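Local coordinates for PipY (Synechococcus elongatus, PDB 5NLC), which binds pyridoxal 5'-phosphate and is probably involved in keeping the supply of this vitamin B6 cofactor in balance, at residues S90-A95 with N124-D129; P111-Q116 with Q144-R149; V117-D122 with L151-P156; A166-A171 with P199-E204. One frame throughout, in Å; residues are numbered along the deposited sequence. Where two conformers were deposited one is given.

Contact 1: residues S90-A95 with N124-D129; sequences SVDSWA and NKAGWD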
# COMPACT_ATOMS: atom_id res chain seq x y z
N SER A 90 -0.67 2.18 -4.94
CA SER A 90 -1.79 2.37 -5.79
C SER A 90 -1.34 2.47 -7.22
O SER A 90 -1.82 3.31 -7.98
CB SER A 90 -2.49 3.65 -5.38
OG SER A 90 -1.56 4.74 -5.26
N VAL A 91 -0.38 1.67 -7.62
CA VAL A 91 0.06 1.77 -9.02
C VAL A 91 -0.94 1.03 -9.89
O VAL A 91 -0.96 -0.17 -9.90
CB VAL A 91 1.45 1.22 -9.19
CG1 VAL A 91 1.92 1.46 -10.60
CG2 VAL A 91 2.35 1.99 -8.21
N ASP A 92 -1.80 1.78 -10.55
CA ASP A 92 -2.97 1.22 -11.19
C ASP A 92 -2.92 1.06 -12.69
O ASP A 92 -3.91 0.64 -13.31
CB ASP A 92 -4.19 2.09 -10.80
CG ASP A 92 -4.10 3.50 -11.36
OD1 ASP A 92 -3.06 4.16 -11.41
OD2 ASP A 92 -5.13 3.97 -11.79
N SER A 93 -1.79 1.36 -13.30
CA SER A 93 -1.69 1.23 -14.76
C SER A 93 -0.24 1.10 -15.18
O SER A 93 0.71 1.48 -14.41
CB SER A 93 -2.25 2.49 -15.41
OG SER A 93 -1.48 3.64 -14.99
N TRP A 94 -0.07 0.65 -16.42
CA TRP A 94 1.24 0.60 -17.01
C TRP A 94 1.80 2.02 -17.07
O TRP A 94 2.97 2.29 -16.72
CB TRP A 94 1.21 -0.03 -18.42
CG TRP A 94 2.41 0.32 -19.16
CD1 TRP A 94 2.52 1.27 -20.09
CD2 TRP A 94 3.74 -0.16 -18.92
NE1 TRP A 94 3.83 1.36 -20.54
CE2 TRP A 94 4.59 0.51 -19.80
CE3 TRP A 94 4.28 -1.12 -18.07
CZ2 TRP A 94 5.98 0.25 -19.86
CZ3 TRP A 94 5.67 -1.35 -18.12
CH2 TRP A 94 6.47 -0.69 -19.00
N ALA A 95 1.00 2.97 -17.57
CA ALA A 95 1.49 4.35 -17.68
C ALA A 95 2.09 4.91 -16.38
O ALA A 95 3.13 5.55 -16.39
CB ALA A 95 0.35 5.25 -18.09
N ASN A 124 -16.26 3.55 -8.33
CA ASN A 124 -15.51 4.61 -7.65
C ASN A 124 -14.00 4.31 -7.46
O ASN A 124 -13.32 4.96 -6.63
CB ASN A 124 -16.16 4.91 -6.29
N LYS A 125 -13.44 3.37 -8.23
CA LYS A 125 -12.04 2.99 -8.01
C LYS A 125 -11.32 2.64 -9.29
O LYS A 125 -11.89 2.07 -10.20
CB LYS A 125 -11.95 1.81 -7.06
CG LYS A 125 -11.97 2.14 -5.58
CD LYS A 125 -10.57 2.54 -5.15
CE LYS A 125 -10.53 3.08 -3.74
NZ LYS A 125 -9.16 3.67 -3.55
N ALA A 126 -10.03 2.97 -9.31
CA ALA A 126 -9.11 2.63 -10.40
C ALA A 126 -8.50 1.26 -10.15
O ALA A 126 -8.72 0.67 -9.12
CB ALA A 126 -7.98 3.66 -10.42
N GLY A 127 -7.68 0.77 -11.09
CA GLY A 127 -6.97 -0.50 -10.93
C GLY A 127 -6.69 -1.15 -12.24
O GLY A 127 -7.42 -0.93 -13.23
N TRP A 128 -5.68 -2.00 -12.27
CA TRP A 128 -5.29 -2.68 -13.48
C TRP A 128 -6.39 -3.67 -13.83
O TRP A 128 -6.92 -4.34 -12.94
CB TRP A 128 -4.02 -3.51 -13.32
CG TRP A 128 -2.68 -2.88 -13.23
CD1 TRP A 128 -2.10 -2.31 -12.09
CD2 TRP A 128 -1.70 -2.82 -14.22
NE1 TRP A 128 -0.84 -1.90 -12.36
CE2 TRP A 128 -0.55 -2.22 -13.65
CE3 TRP A 128 -1.64 -3.27 -15.53
CZ2 TRP A 128 0.61 -2.06 -14.34
CZ3 TRP A 128 -0.49 -3.09 -16.19
CH2 TRP A 128 0.60 -2.47 -15.61
N ASP A 129 -6.67 -3.83 -15.10
CA ASP A 129 -7.44 -4.97 -15.58
C ASP A 129 -6.49 -6.21 -15.50
O ASP A 129 -5.34 -6.10 -15.94
CB ASP A 129 -7.89 -4.71 -16.99
CG ASP A 129 -8.31 -5.96 -17.70
OD1 ASP A 129 -9.45 -6.36 -17.50
OD2 ASP A 129 -7.47 -6.55 -18.44
O HOH W 1 -6.95 2.53 -13.38

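Contact 2: residues P111-Q116 with Q144-R149; sequences PKLCLQ and QQVQIR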
# COMPACT_ATOMS: atom_id res chain seq x y z
N PRO A 111 11.28 3.77 -5.52
CA PRO A 111 10.10 3.42 -4.67
C PRO A 111 9.75 1.94 -4.71
O PRO A 111 9.89 1.32 -5.78
CB PRO A 111 8.97 4.23 -5.28
CG PRO A 111 9.42 4.48 -6.67
CD PRO A 111 10.90 4.64 -6.63
N LYS A 112 9.25 1.41 -3.58
CA LYS A 112 8.64 0.13 -3.56
C LYS A 112 7.14 0.26 -3.95
O LYS A 112 6.43 1.16 -3.45
CB LYS A 112 8.85 -0.54 -2.20
CG LYS A 112 10.28 -0.99 -2.02
CD LYS A 112 10.56 -1.41 -0.61
CE LYS A 112 11.92 -0.93 -0.14
NZ LYS A 112 12.40 -1.90 0.91
N LEU A 113 6.68 -0.61 -4.87
CA LEU A 113 5.38 -0.48 -5.53
C LEU A 113 4.57 -1.71 -5.29
O LEU A 113 5.11 -2.83 -5.29
CB LEU A 113 5.53 -0.27 -7.01
CG LEU A 113 6.47 0.84 -7.48
CD1 LEU A 113 6.38 0.91 -8.98
CD2 LEU A 113 6.12 2.19 -6.96
N CYS A 114 3.29 -1.49 -5.00
CA CYS A 114 2.28 -2.48 -5.24
C CYS A 114 1.48 -2.07 -6.47
O CYS A 114 1.24 -0.87 -6.77
CB CYS A 114 1.38 -2.74 -4.02
SG CYS A 114 2.29 -3.42 -2.59
N LEU A 115 1.08 -3.09 -7.21
CA LEU A 115 0.21 -2.89 -8.35
C LEU A 115 -1.24 -3.12 -7.88
O LEU A 115 -1.59 -4.21 -7.41
CB LEU A 115 0.58 -3.90 -9.41
CG LEU A 115 2.05 -3.87 -9.83
CD1 LEU A 115 2.28 -4.96 -10.88
CD2 LEU A 115 2.38 -2.53 -10.42
N GLN A 116 -2.05 -2.10 -8.03
CA GLN A 116 -3.42 -2.09 -7.60
C GLN A 116 -4.25 -2.66 -8.72
O GLN A 116 -4.37 -2.04 -9.77
CB GLN A 116 -3.89 -0.69 -7.34
CG GLN A 116 -5.30 -0.61 -6.74
CD GLN A 116 -5.75 0.78 -6.45
OE1 GLN A 116 -5.01 1.59 -5.95
NE2 GLN A 116 -7.05 1.02 -6.59
N GLN A 144 13.81 -0.78 -14.35
CA GLN A 144 15.03 -0.97 -13.54
C GLN A 144 15.12 -0.10 -12.31
O GLN A 144 15.96 -0.37 -11.46
CB GLN A 144 16.25 -0.60 -14.39
CG GLN A 144 16.34 -1.37 -15.68
CD GLN A 144 16.62 -2.84 -15.43
OE1 GLN A 144 17.71 -3.20 -14.97
NE2 GLN A 144 15.63 -3.70 -15.72
N GLN A 145 14.30 0.94 -12.23
CA GLN A 145 14.44 1.96 -11.19
C GLN A 145 13.35 1.91 -10.11
O GLN A 145 13.25 2.87 -9.32
CB GLN A 145 14.33 3.34 -11.80
CG GLN A 145 15.02 3.54 -13.12
CD GLN A 145 16.50 3.40 -13.00
OE1 GLN A 145 17.06 3.58 -11.92
NE2 GLN A 145 17.13 3.11 -14.07
N VAL A 146 12.43 0.99 -10.19
CA VAL A 146 11.45 0.79 -9.13
C VAL A 146 11.56 -0.59 -8.61
O VAL A 146 12.16 -1.41 -9.28
CB VAL A 146 10.05 1.02 -9.67
CG1 VAL A 146 9.81 2.51 -9.97
CG2 VAL A 146 9.75 0.12 -10.87
N GLN A 147 10.91 -0.89 -7.47
CA GLN A 147 10.94 -2.25 -6.89
C GLN A 147 9.52 -2.69 -6.78
O GLN A 147 8.83 -2.30 -5.83
CB GLN A 147 11.62 -2.31 -5.51
CG GLN A 147 13.11 -1.90 -5.55
CD GLN A 147 13.62 -1.64 -4.16
OE1 GLN A 147 13.94 -2.57 -3.46
NE2 GLN A 147 13.60 -0.39 -3.71
N ILE A 148 9.05 -3.46 -7.75
CA ILE A 148 7.64 -3.98 -7.71
C ILE A 148 7.59 -5.11 -6.70
O ILE A 148 8.34 -6.05 -6.85
CB ILE A 148 7.17 -4.41 -9.11
CG1 ILE A 148 7.12 -3.18 -10.01
CG2 ILE A 148 5.76 -5.03 -9.03
CD1 ILE A 148 7.07 -3.55 -11.49
N ARG A 149 6.76 -5.03 -5.65
CA ARG A 149 6.85 -6.01 -4.57
C ARG A 149 5.56 -6.77 -4.34
O ARG A 149 5.55 -7.71 -3.53
CB ARG A 149 7.22 -5.28 -3.26
CG ARG A 149 8.60 -4.64 -3.30
CD ARG A 149 9.73 -5.62 -3.62
NE ARG A 149 9.67 -6.71 -2.68
CZ ARG A 149 10.02 -6.62 -1.39
NH1 ARG A 149 9.90 -7.71 -0.63
NH2 ARG A 149 10.51 -5.45 -0.85

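Contact 3: residues V117-D122 with L151-P156; sequences VKLLPD and LMVIAP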
# COMPACT_ATOMS: atom_id res chain seq x y z
N VAL A 117 -4.84 -3.83 -8.47
CA VAL A 117 -5.52 -4.63 -9.46
C VAL A 117 -7.01 -4.63 -9.15
O VAL A 117 -7.41 -4.84 -8.02
CB VAL A 117 -5.04 -6.09 -9.41
CG1 VAL A 117 -5.70 -6.91 -10.52
CG2 VAL A 117 -3.56 -6.14 -9.63
N LYS A 118 -7.81 -4.49 -10.20
CA LYS A 118 -9.24 -4.49 -10.09
C LYS A 118 -9.73 -5.88 -10.53
O LYS A 118 -9.82 -6.17 -11.70
CB LYS A 118 -9.85 -3.37 -10.95
CG LYS A 118 -11.35 -3.31 -10.92
CD LYS A 118 -11.96 -2.17 -11.75
CE LYS A 118 -11.83 -0.85 -11.03
NZ LYS A 118 -12.54 0.22 -11.81
N LEU A 119 -10.01 -6.71 -9.56
CA LEU A 119 -10.54 -8.01 -9.78
C LEU A 119 -12.08 -8.05 -9.82
O LEU A 119 -12.63 -9.04 -10.21
CB LEU A 119 -10.02 -8.92 -8.65
CG LEU A 119 -8.53 -9.29 -8.68
CD1 LEU A 119 -8.18 -10.01 -7.39
CD2 LEU A 119 -8.24 -10.20 -9.84
N LEU A 120 -12.75 -7.00 -9.39
CA LEU A 120 -14.20 -6.87 -9.45
C LEU A 120 -14.59 -5.51 -10.03
O LEU A 120 -13.86 -4.51 -9.82
CB LEU A 120 -14.80 -7.01 -8.03
CG LEU A 120 -14.86 -8.41 -7.43
CD1 LEU A 120 -15.30 -8.30 -5.97
CD2 LEU A 120 -15.86 -9.26 -8.23
N PRO A 121 -15.79 -5.42 -10.67
CA PRO A 121 -16.26 -4.10 -11.12
C PRO A 121 -16.32 -3.11 -9.95
O PRO A 121 -16.71 -3.49 -8.84
CB PRO A 121 -17.67 -4.40 -11.66
CG PRO A 121 -17.57 -5.82 -12.14
CD PRO A 121 -16.75 -6.48 -11.06
N ASP A 122 -15.89 -1.88 -10.20
CA ASP A 122 -15.96 -0.84 -9.19
C ASP A 122 -15.98 0.52 -9.87
O ASP A 122 -14.99 0.96 -10.41
CB ASP A 122 -14.76 -0.96 -8.24
CG ASP A 122 -14.90 -0.09 -6.96
OD1 ASP A 122 -15.82 0.75 -6.87
OD2 ASP A 122 -14.04 -0.24 -6.04
N LEU A 151 0.79 -6.91 -4.88
CA LEU A 151 -0.48 -6.46 -5.37
C LEU A 151 -1.22 -5.76 -4.25
O LEU A 151 -1.03 -6.15 -3.09
CB LEU A 151 -1.37 -7.64 -5.82
CG LEU A 151 -0.88 -8.51 -6.93
CD1 LEU A 151 -2.05 -9.42 -7.33
CD2 LEU A 151 -0.40 -7.67 -8.10
N MET A 152 -1.97 -4.72 -4.62
CA MET A 152 -2.94 -4.10 -3.75
C MET A 152 -4.36 -4.42 -4.28
O MET A 152 -4.64 -4.24 -5.42
CB MET A 152 -2.76 -2.60 -3.65
CG MET A 152 -3.72 -1.90 -2.68
SD MET A 152 -3.64 -0.11 -2.67
CE MET A 152 -4.06 0.19 -0.96
N VAL A 153 -5.24 -4.89 -3.39
CA VAL A 153 -6.64 -5.10 -3.75
C VAL A 153 -7.55 -4.41 -2.74
O VAL A 153 -7.35 -4.58 -1.53
CB VAL A 153 -6.87 -6.62 -3.77
CG1 VAL A 153 -8.29 -6.95 -3.82
CG2 VAL A 153 -6.20 -7.18 -5.01
N ILE A 154 -8.50 -3.60 -3.23
CA ILE A 154 -9.41 -2.86 -2.38
C ILE A 154 -10.81 -3.32 -2.76
O ILE A 154 -11.19 -3.26 -3.94
CB ILE A 154 -9.31 -1.34 -2.59
CG1 ILE A 154 -7.84 -0.87 -2.48
CG2 ILE A 154 -10.33 -0.65 -1.70
CD1 ILE A 154 -7.67 0.61 -2.69
N ALA A 155 -11.58 -3.77 -1.78
CA ALA A 155 -12.94 -4.22 -2.07
C ALA A 155 -13.81 -3.02 -2.41
O ALA A 155 -13.63 -1.95 -1.80
CB ALA A 155 -13.50 -4.95 -0.87
N PRO A 156 -14.71 -3.14 -3.43
CA PRO A 156 -15.68 -2.11 -3.70
C PRO A 156 -16.49 -1.79 -2.47
O PRO A 156 -16.70 -2.69 -1.63
CB PRO A 156 -16.58 -2.77 -4.75
CG PRO A 156 -15.64 -3.66 -5.52
CD PRO A 156 -14.71 -4.18 -4.46
O HOH W 2 -8.53 -3.23 -6.12
O HOH W 3 -11.88 -1.70 -6.09
O HOH W 4 -13.54 0.55 -3.15

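Contact 4: residues A166-A171 with P199-E204; sequences ALFAQA and PLAVAE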
# COMPACT_ATOMS: atom_id res chain seq x y z
N ALA A 166 -13.80 -13.89 -0.54
CA ALA A 166 -13.53 -14.53 -1.83
C ALA A 166 -12.55 -13.67 -2.64
O ALA A 166 -11.61 -14.19 -3.30
CB ALA A 166 -14.81 -14.85 -2.58
N LEU A 167 -12.73 -12.35 -2.57
CA LEU A 167 -11.86 -11.42 -3.28
C LEU A 167 -10.42 -11.49 -2.81
O LEU A 167 -9.54 -11.51 -3.69
CB LEU A 167 -12.39 -9.96 -3.21
CG LEU A 167 -11.48 -8.86 -3.79
CD1 LEU A 167 -11.41 -8.86 -5.31
CD2 LEU A 167 -11.99 -7.53 -3.30
N PHE A 168 -10.22 -11.51 -1.47
CA PHE A 168 -8.91 -11.54 -0.91
C PHE A 168 -8.20 -12.86 -1.21
O PHE A 168 -6.99 -12.88 -1.48
CB PHE A 168 -8.92 -11.23 0.57
CG PHE A 168 -9.33 -9.79 0.91
CD1 PHE A 168 -9.12 -8.71 0.05
CD2 PHE A 168 -9.86 -9.55 2.17
CE1 PHE A 168 -9.47 -7.41 0.46
CE2 PHE A 168 -10.20 -8.30 2.59
CZ PHE A 168 -10.01 -7.22 1.71
N ALA A 169 -8.99 -13.94 -1.28
CA ALA A 169 -8.43 -15.25 -1.67
C ALA A 169 -8.00 -15.26 -3.14
O ALA A 169 -6.93 -15.79 -3.50
CB ALA A 169 -9.47 -16.33 -1.38
N GLN A 170 -8.83 -14.66 -3.96
CA GLN A 170 -8.55 -14.53 -5.39
C GLN A 170 -7.33 -13.72 -5.60
O GLN A 170 -6.55 -14.07 -6.48
CB GLN A 170 -9.71 -13.96 -6.14
CG GLN A 170 -9.59 -13.92 -7.66
CD GLN A 170 -10.68 -13.07 -8.31
OE1 GLN A 170 -11.47 -12.36 -7.61
NE2 GLN A 170 -10.72 -13.10 -9.63
N ALA A 171 -7.14 -12.63 -4.85
CA ALA A 171 -5.90 -11.86 -4.91
C ALA A 171 -4.68 -12.68 -4.57
O ALA A 171 -3.73 -12.66 -5.30
CB ALA A 171 -5.97 -10.67 -3.99
N PRO A 199 -9.44 -8.25 9.28
CA PRO A 199 -9.34 -9.67 9.74
C PRO A 199 -9.55 -10.67 8.58
O PRO A 199 -8.90 -11.71 8.53
CB PRO A 199 -10.43 -9.76 10.82
CG PRO A 199 -10.58 -8.33 11.31
CD PRO A 199 -10.41 -7.49 10.08
N LEU A 200 -10.43 -10.36 7.63
CA LEU A 200 -10.63 -11.26 6.47
C LEU A 200 -9.35 -11.28 5.62
O LEU A 200 -8.94 -12.35 5.10
CB LEU A 200 -11.78 -10.82 5.60
CG LEU A 200 -13.15 -10.76 6.27
CD1 LEU A 200 -14.18 -10.24 5.26
CD2 LEU A 200 -13.58 -12.07 6.84
N ALA A 201 -8.71 -10.11 5.52
CA ALA A 201 -7.50 -9.96 4.71
C ALA A 201 -6.36 -10.77 5.29
O ALA A 201 -5.71 -11.54 4.57
CB ALA A 201 -7.12 -8.51 4.61
N VAL A 202 -6.17 -10.68 6.60
CA VAL A 202 -5.12 -11.40 7.28
C VAL A 202 -5.32 -12.91 7.11
O VAL A 202 -4.37 -13.62 6.79
CB VAL A 202 -5.06 -11.03 8.77
CG1 VAL A 202 -4.21 -11.99 9.57
CG2 VAL A 202 -4.64 -9.60 8.96
N ALA A 203 -6.56 -13.39 7.26
CA ALA A 203 -6.80 -14.83 7.12
C ALA A 203 -6.51 -15.28 5.67
O ALA A 203 -6.26 -16.44 5.46
CB ALA A 203 -8.26 -15.17 7.49
N GLU A 204 -6.58 -14.38 4.68
CA GLU A 204 -6.29 -14.74 3.32
C GLU A 204 -4.88 -14.35 2.86
O GLU A 204 -4.59 -14.43 1.66
CB GLU A 204 -7.31 -14.16 2.39
CG GLU A 204 -8.73 -14.60 2.64
CD GLU A 204 -8.96 -16.09 2.54
OE1 GLU A 204 -8.23 -16.75 1.78
OE2 GLU A 204 -9.84 -16.59 3.28

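Contact 1: residues S90-A95 with N124-D129
The indole of W128 lies flat under the turn D92-S93-W94: on one face sit D92 O, S93 C and W94 N, all displaced toward the rim of the ring, and V91 O meets the edge near the ring plane. This is a strand-to-helix turn of the modified TIM barrel, where strand 87-91 passes into helix 94-107, resting on the loop that precedes helix 130-141. The backbone packs closely on the ring, W94 N 3.3 Å from W128 CH2, and the six-membered ring runs on beneath W94, whose CB touches the same CH2 at 3.8 Å before its own indole turns away. At the edge, W128 NE1 gives V91 O a weak hydrogen bond of 3.0 Å, bent to 123° at the hydrogen. L133 and L140 of helix 130-141 also touch W128. S93 turns its hydroxyl away from the indole to cap L96 N at the start of helix 94-107. D92, with CG set between its backbone N and carbonyl carbon (chi1 66°), brings its carboxylate beside A126 and G127; the backbones of D92 and G127 come within 4.4 Å, CA to CA. D92 OD2 rests against A126 CB at 3.2 Å and has a long, weak ion pair with K72. Water 1 joins the two segments, donating to D92 OD2 at 2.8 Å and accepting from G127 N at 3.0 Å.

Contact 2: residues P111-Q116 with Q144-R149
K112 and Q147 lie side by side and point the same way, K112 CG 3.8 Å from Q147 NE2, the two being bridge partners in neighbouring parallel strands. Q147 NE2 bonds S110 O, and the K112 methylenes CG and CE pack beside it. Farther along, K112 CD comes to the edge of the R149 guanidinium, 4.0 Å from NH2. R149, bent at chi2 and chi3, spends NE on R186 O and NH1 on T188 OG1, and this probably fixes the group despite the nearby lysine charge. On the face of L113 and I148 the apolar chains lie aslant: L113 CD1 rests on V146 CB at 3.7 Å, and L115 CD1 leans on I148 CG2 at 3.9 Å. Just before the strands, P111 CG meets V146 CG1. Between the faces runs the parallel ladder: Q147 N to P111 O (3.0 Å), L113 N to Q147 O (2.9 Å) and R149 N to L113 O (2.8 Å). The strand segments are twisted by 47°. They are the two strands of a right-handed beta-alpha-beta crossover through helix 130-141, which packs on L115 and I148, while helix 94-107 packs on P111 and L113, and strand 87-91 borders strand 112-116 on its other side.

Contact 3: residues V117-D122 with L151-P156
The C-terminal ends of two adjacent strands, 112-116 and 147-152, in the modified TIM barrel of this fold type III PLP protein run out here into loops that separate and are rejoined by water. V117 N bonds M152 O, 3.1 Å and 161° at the hydrogen. Next to it, V117 CG2 packs aslant on L151 CD2 at 3.8 Å; its placement anti to the carbonyl carbon leaves this methyl facing the neighbouring strand. Water 2 bridges the backbones, donating to V117 O (2.7 Å) and accepting from I154 N. L119 crosses V153 at about a right angle, CD1 to CG2, and both side chains also lie on L167 of helix 161-181. In fold type III PLP proteins the cofactor sits at this end of the barrel, and M152, the end of whose side chain leads away from 117-122, has that side chain about 4 Å from that of R210, a PLP-binding residue; no PLP is bound here. Farther out, P156 CG touches P121 O at 3.5 Å. D122 lays its carboxylate across the proline ring, OD2 3.4 Å from P156 CA. That oxygen accepts from water 3 (2.6 Å), which also donates to I154 O, and from water 4, which also donates to A155 O. D122 OD1 takes the backbone N of N124. With an alanine in place of D122, waters 3 and 4 would probably lose their shared acceptor and N124 N its carboxylate partner. K118 NZ donates to D122 O at 2.9 Å.

Contact 4: residues A166-A171 with P199-E204
F168 brings CD2 and CE2 against the backbone and methyl of A201. The nearest approaches are CD2 to A201 CA at 3.5 Å and CE2 to A201 CB at 3.7 Å. L200 extends the patch with its CB 4.1 Å from F168 CD2. The ring is delivered by CG standing anti to the carbonyl carbon (chi1 -67°), and the small side chain of A201 is consistent with this close approach to the helix backbone. This is helix-to-helix packing on the outside of the TIM-type barrel: the long helix 161-181, which follows strand 147-152, meets the short helix 198-203 that comes before strand 208-211. No hydrogen bond crosses between the segments. F168 also touches D197, and its side chain is about 7 Å from that of R210, a PLP-binding residue. E204, just past the end of helix 198-203, also packs on F168 and A169, its chain bent at chi2 (-60°). Its CB rests on F168 CB at 3.8 Å, and the carboxylate swings over A169, OE1 reaching A169 CB at 3.4 Å. The same OE1 forms a salt bridge with R172 NH1, one turn farther along helix 161-181. Replacing E204 by a glycine would probably leave the R172 guanidinium without its acid partner and open a gap beside F168 CB and A169. Q165, on the preceding turn, touches the E204 side chain.

How the contacts relate
Contacts 1, 2 and 3 are three stations on one parallel sheet, whereas contact 4 joins two helices outside it. All are partly buried, but contact 2 has the most buried touching residues, five of nine, against two of seven in contact 1. Contact 2 has regular strand pairing. Contacts 1 and 3 lie at strand ends and add water bridges: side chain to backbone in contact 1, backbone to backbone and carboxylate to backbone in contact 3. Q116 ties contact 2 to contact 1, its backbone N and O bonding V91 O and W128 N; L115 O bonds M152 N of contact 3, and K118 N bonds W128 O between contacts 3 and 1. Contact 4 touches only contact 3, through L167 and A171.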